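PDB 4ZM6: N-acetyl-beta-D glucosaminidase from Rhizomucor miehei CAU432, which probably hydrolyses terminal beta-N-acetylglucosaminide linkages with a glycoside hydrolase family 3 region and acetylates glucosamine from acetyl-CoA with a GCN5-related acetyltransferase region. Local coordinates for residues Glu408-Pro411 with Phe412-Phe415; Thr498-Thr502 with Pro503-Glu507. All blocks are in the same frame, centred on the assembly; numbering follows the deposited sequence.

Contact 1: Glu408-Pro411 with Phe412-Phe415; sequences EKEP and FNSF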
# COMPACT_ATOMS: atom_id res chain seq x y z
N GLU A 408 -15.17 30.89 -24.87
CA GLU A 408 -14.04 31.46 -24.17
C GLU A 408 -14.27 32.93 -23.85
O GLU A 408 -14.01 33.40 -22.76
CB GLU A 408 -12.79 31.31 -25.01
CG GLU A 408 -11.50 31.61 -24.28
CD GLU A 408 -10.51 30.49 -24.41
OE1 GLU A 408 -10.08 30.22 -25.55
OE2 GLU A 408 -10.18 29.86 -23.38
N LYS A 409 -14.84 33.66 -24.80
CA LYS A 409 -15.16 35.06 -24.57
C LYS A 409 -16.45 35.22 -23.80
O LYS A 409 -16.50 35.92 -22.80
CB LYS A 409 -15.24 35.82 -25.88
CG LYS A 409 -15.48 37.31 -25.69
CD LYS A 409 -16.68 37.80 -26.49
CE LYS A 409 -16.43 37.76 -27.98
NZ LYS A 409 -17.67 37.42 -28.74
N GLU A 410 -17.48 34.53 -24.24
CA GLU A 410 -18.71 34.49 -23.50
C GLU A 410 -18.97 33.05 -23.26
O GLU A 410 -19.65 32.41 -24.02
CB GLU A 410 -19.82 35.10 -24.31
CG GLU A 410 -19.88 36.60 -24.20
CD GLU A 410 -20.50 37.22 -25.41
OE1 GLU A 410 -20.05 36.92 -26.51
OE2 GLU A 410 -21.44 37.99 -25.27
N PRO A 411 -18.36 32.54 -22.11
CA PRO A 411 -18.39 31.08 -22.04
C PRO A 411 -19.66 30.54 -21.46
O PRO A 411 -19.93 29.36 -21.54
CB PRO A 411 -17.24 30.77 -21.13
CG PRO A 411 -17.37 31.78 -20.09
CD PRO A 411 -17.67 33.03 -20.82
N PHE A 412 -20.50 31.43 -20.97
CA PHE A 412 -21.74 31.06 -20.34
C PHE A 412 -22.89 31.11 -21.31
O PHE A 412 -24.01 30.93 -20.94
CB PHE A 412 -22.04 32.04 -19.27
CG PHE A 412 -21.58 31.63 -17.94
CD1 PHE A 412 -22.24 30.67 -17.25
CD2 PHE A 412 -20.51 32.23 -17.37
CE1 PHE A 412 -21.83 30.31 -16.00
CE2 PHE A 412 -20.08 31.89 -16.12
CZ PHE A 412 -20.74 30.92 -15.43
N ASN A 413 -22.60 31.38 -22.54
CA ASN A 413 -23.60 31.34 -23.61
C ASN A 413 -24.13 29.95 -23.91
O ASN A 413 -25.30 29.80 -24.27
CB ASN A 413 -23.02 31.89 -24.92
CG ASN A 413 -22.90 33.39 -24.92
OD1 ASN A 413 -23.23 34.06 -23.94
ND2 ASN A 413 -22.43 33.93 -26.04
N SER A 414 -23.26 28.94 -23.82
CA SER A 414 -23.69 27.56 -23.98
C SER A 414 -24.68 27.20 -22.88
O SER A 414 -25.69 26.54 -23.12
CB SER A 414 -22.49 26.61 -23.97
OG SER A 414 -21.63 26.88 -22.89
N PHE A 415 -24.40 27.64 -21.66
CA PHE A 415 -25.35 27.50 -20.56
C PHE A 415 -26.68 28.08 -21.01
O PHE A 415 -27.71 27.42 -20.92
CB PHE A 415 -24.83 28.21 -19.30
CG PHE A 415 -25.30 27.60 -18.00
CD1 PHE A 415 -26.64 27.64 -17.63
CD2 PHE A 415 -24.39 27.02 -17.12
CE1 PHE A 415 -27.07 27.10 -16.43
CE2 PHE A 415 -24.81 26.48 -15.92
CZ PHE A 415 -26.15 26.51 -15.57
O HOH W 1 -24.31 37.19 -24.78

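Contact 2: Thr498-Thr502 with Pro503-Glu507; sequences TYEYT and PPAHE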
# COMPACT_ATOMS: atom_id res chain seq x y z
N THR A 498 -19.89 21.92 -12.03
CA THR A 498 -19.73 21.29 -13.33
C THR A 498 -18.28 20.98 -13.65
O THR A 498 -18.00 20.33 -14.66
CB THR A 498 -20.31 22.18 -14.46
OG1 THR A 498 -19.39 23.24 -14.78
CG2 THR A 498 -21.66 22.78 -14.05
N TYR A 499 -17.36 21.48 -12.82
CA TYR A 499 -15.93 21.21 -12.96
C TYR A 499 -15.28 21.74 -14.26
O TYR A 499 -14.08 21.55 -14.46
CB TYR A 499 -15.64 19.71 -12.81
CG TYR A 499 -16.25 19.07 -11.58
CD1 TYR A 499 -15.70 19.28 -10.32
CD2 TYR A 499 -17.37 18.26 -11.67
CE1 TYR A 499 -16.25 18.70 -9.19
CE2 TYR A 499 -17.94 17.68 -10.55
CZ TYR A 499 -17.37 17.90 -9.31
OH TYR A 499 -17.91 17.32 -8.18
N GLU A 500 -16.07 22.38 -15.13
CA GLU A 500 -15.54 22.99 -16.35
C GLU A 500 -16.65 23.73 -17.08
O GLU A 500 -17.83 23.39 -16.95
CB GLU A 500 -14.91 21.96 -17.29
CG GLU A 500 -15.86 20.88 -17.79
CD GLU A 500 -15.14 19.81 -18.58
OE1 GLU A 500 -15.33 19.75 -19.82
OE2 GLU A 500 -14.36 19.04 -17.97
N TYR A 501 -16.27 24.74 -17.86
CA TYR A 501 -17.25 25.60 -18.54
C TYR A 501 -17.44 25.26 -20.01
O TYR A 501 -17.88 26.10 -20.80
CB TYR A 501 -16.89 27.09 -18.37
CG TYR A 501 -15.46 27.45 -18.73
CD1 TYR A 501 -14.92 27.14 -19.97
CD2 TYR A 501 -14.66 28.13 -17.82
CE1 TYR A 501 -13.62 27.48 -20.29
CE2 TYR A 501 -13.36 28.48 -18.13
CZ TYR A 501 -12.84 28.16 -19.37
OH TYR A 501 -11.55 28.50 -19.68
N THR A 502 -17.13 24.01 -20.37
CA THR A 502 -17.35 23.53 -21.73
C THR A 502 -18.85 23.43 -22.03
O THR A 502 -19.66 23.25 -21.12
CB THR A 502 -16.68 22.15 -21.93
OG1 THR A 502 -17.19 21.21 -20.97
CG2 THR A 502 -15.16 22.26 -21.77
N PRO A 503 -19.24 23.55 -23.31
CA PRO A 503 -20.67 23.43 -23.67
C PRO A 503 -21.38 22.15 -23.19
O PRO A 503 -22.50 22.23 -22.69
CB PRO A 503 -20.67 23.51 -25.21
CG PRO A 503 -19.39 24.20 -25.56
CD PRO A 503 -18.40 23.93 -24.47
N PRO A 504 -20.74 20.98 -23.34
CA PRO A 504 -21.41 19.78 -22.81
C PRO A 504 -21.51 19.71 -21.28
O PRO A 504 -22.44 19.10 -20.76
CB PRO A 504 -20.57 18.63 -23.37
CG PRO A 504 -19.27 19.22 -23.75
CD PRO A 504 -19.56 20.63 -24.15
N ALA A 505 -20.56 20.31 -20.57
CA ALA A 505 -20.65 20.38 -19.11
C ALA A 505 -21.82 21.26 -18.68
O ALA A 505 -22.51 20.97 -17.70
CB ALA A 505 -19.35 20.88 -18.51
N HIS A 506 -22.04 22.35 -19.43
CA HIS A 506 -23.22 23.20 -19.21
C HIS A 506 -24.51 22.48 -19.61
O HIS A 506 -25.53 22.60 -18.93
CB HIS A 506 -23.08 24.52 -19.98
CG HIS A 506 -22.00 25.41 -19.45
ND1 HIS A 506 -21.41 26.39 -20.22
CD2 HIS A 506 -21.40 25.47 -18.24
CE1 HIS A 506 -20.50 27.02 -19.50
NE2 HIS A 506 -20.48 26.48 -18.29
N GLU A 507 -24.49 21.73 -20.72
CA GLU A 507 -25.67 20.98 -21.12
C GLU A 507 -26.06 20.03 -19.98
O GLU A 507 -27.18 20.08 -19.48
CB GLU A 507 -25.41 20.22 -22.42
CG GLU A 507 -26.48 19.21 -22.83
CD GLU A 507 -27.85 19.82 -23.10
OE1 GLU A 507 -28.82 19.05 -23.26
OE2 GLU A 507 -27.96 21.07 -23.16

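Contact 1: Glu408-Pro411 with Phe412-Phe415
Glu410 and Asn413 meet over the bend that leads into helix 413-422, and their side chains cross obliquely. The Asn413 amide lies against the root of the glutamate: its ND2 comes 3.3 Å from Glu410 CB, a packing contact. Asn413 CG stands anti to its own carbonyl carbon, beside the backbone N (chi1 -76°), a choice that turns the amide back over the preceding turn. From CG onward the glutamate chain runs extended and carries its carboxylate past the amide, the two planes 56° apart. A water joins their oxygens, donating to Glu410 OE2 at 3.0 Å and, weakly, to Asn413 OD1 at 3.4 Å. The other carboxylate oxygen, Glu410 OE1, forms a salt bridge with Lys409 NZ, its hydrogen bond weak at 3.3 Å.

The backbone between them makes a type I beta turn from Glu410 to Asn413, closed by a weak hydrogen bond from Asn413 N to Glu410 O (3.5 Å). Pro411 and Phe412 take the turn's middle positions. Pro411 CG lies a loose 4.2 Å from Phe412 CD2, the two side chains set at a slant. Phe412 is buried against Phe394 and Ala396 of strand 392-397 and Tyr428 of strand 426-431, while Pro411 rests on Val399. Ser414 OG sits between its backbone N and carbonyl carbon (chi1 49°), which places it 3.3 Å from Pro411 O; its stronger partner is His506 ND1.

The chemistry divides the turn: the partly exposed Glu410 and Asn413 are joined by weak and water-mediated links, whereas Phe412 is an aromatic ring buried against the sheet, just ahead of helix 413-422.

Contact 2: Thr498-Thr502 with Pro503-Glu507
Thr502 and His506 share the backbone hydrogen bond of the first helical turn, His506 N to Thr502 O at 3.1 Å. Two side-chain hydroxyls bond within the preceding loop: Thr498 OG1 gives its proton to Glu500 O at 2.7 Å, from above the carbonyl plane, and Thr502 OG1 gives its own to the anti lone pair of Glu500 OE1 at 2.6 Å. That carboxylate is buried and further held by Tyr368 OH on OE1 and Gly98 N on OE2.

Packing centres on Ala505, whose CB points at the loop and lies 3.6 Å from Glu500 CG and also near the hydroxyl oxygen Thr502 OG1. The imidazole of His506, with CG beside the backbone N (chi1 -68°), folds back toward the loop. Thr502 O lies over one face of the ring, 3.5 Å above its plane, and Tyr501 CB is 3.6 Å from His506 NE2; ND1 is hydrogen-bonded to Ser414.

Thr502 holds the N-cap position, followed by Pro503 and Pro504, whose lack of an N-H suits the first turn. This is a helix start reached from strand 494-497 through the loop 498-502, in an alpha/beta domain with a six-stranded mixed sheet.

How the contacts relate
Both contacts are helix starts in the same alpha/beta domain, about 10 Å apart between centres and away from the acetyl-CoA site. Contact 1 is at the surface, where a turn after strand 392-397 opens helix 413-422; contact 2 is buried and opens helix 503-513 after strand 494-497. Their chemistry follows: weak bonds and a bridging water in the first, hydroxyl bonds to a backbone carbonyl and to a buried carboxylate and a defined N-cap in the second. They also touch. The serine-histidine pair joins one contact to the other, His506 meets the Phe415 ring with planes at about 50°, and Glu507 reaches Ser418 and Arg422, tying the two helices together.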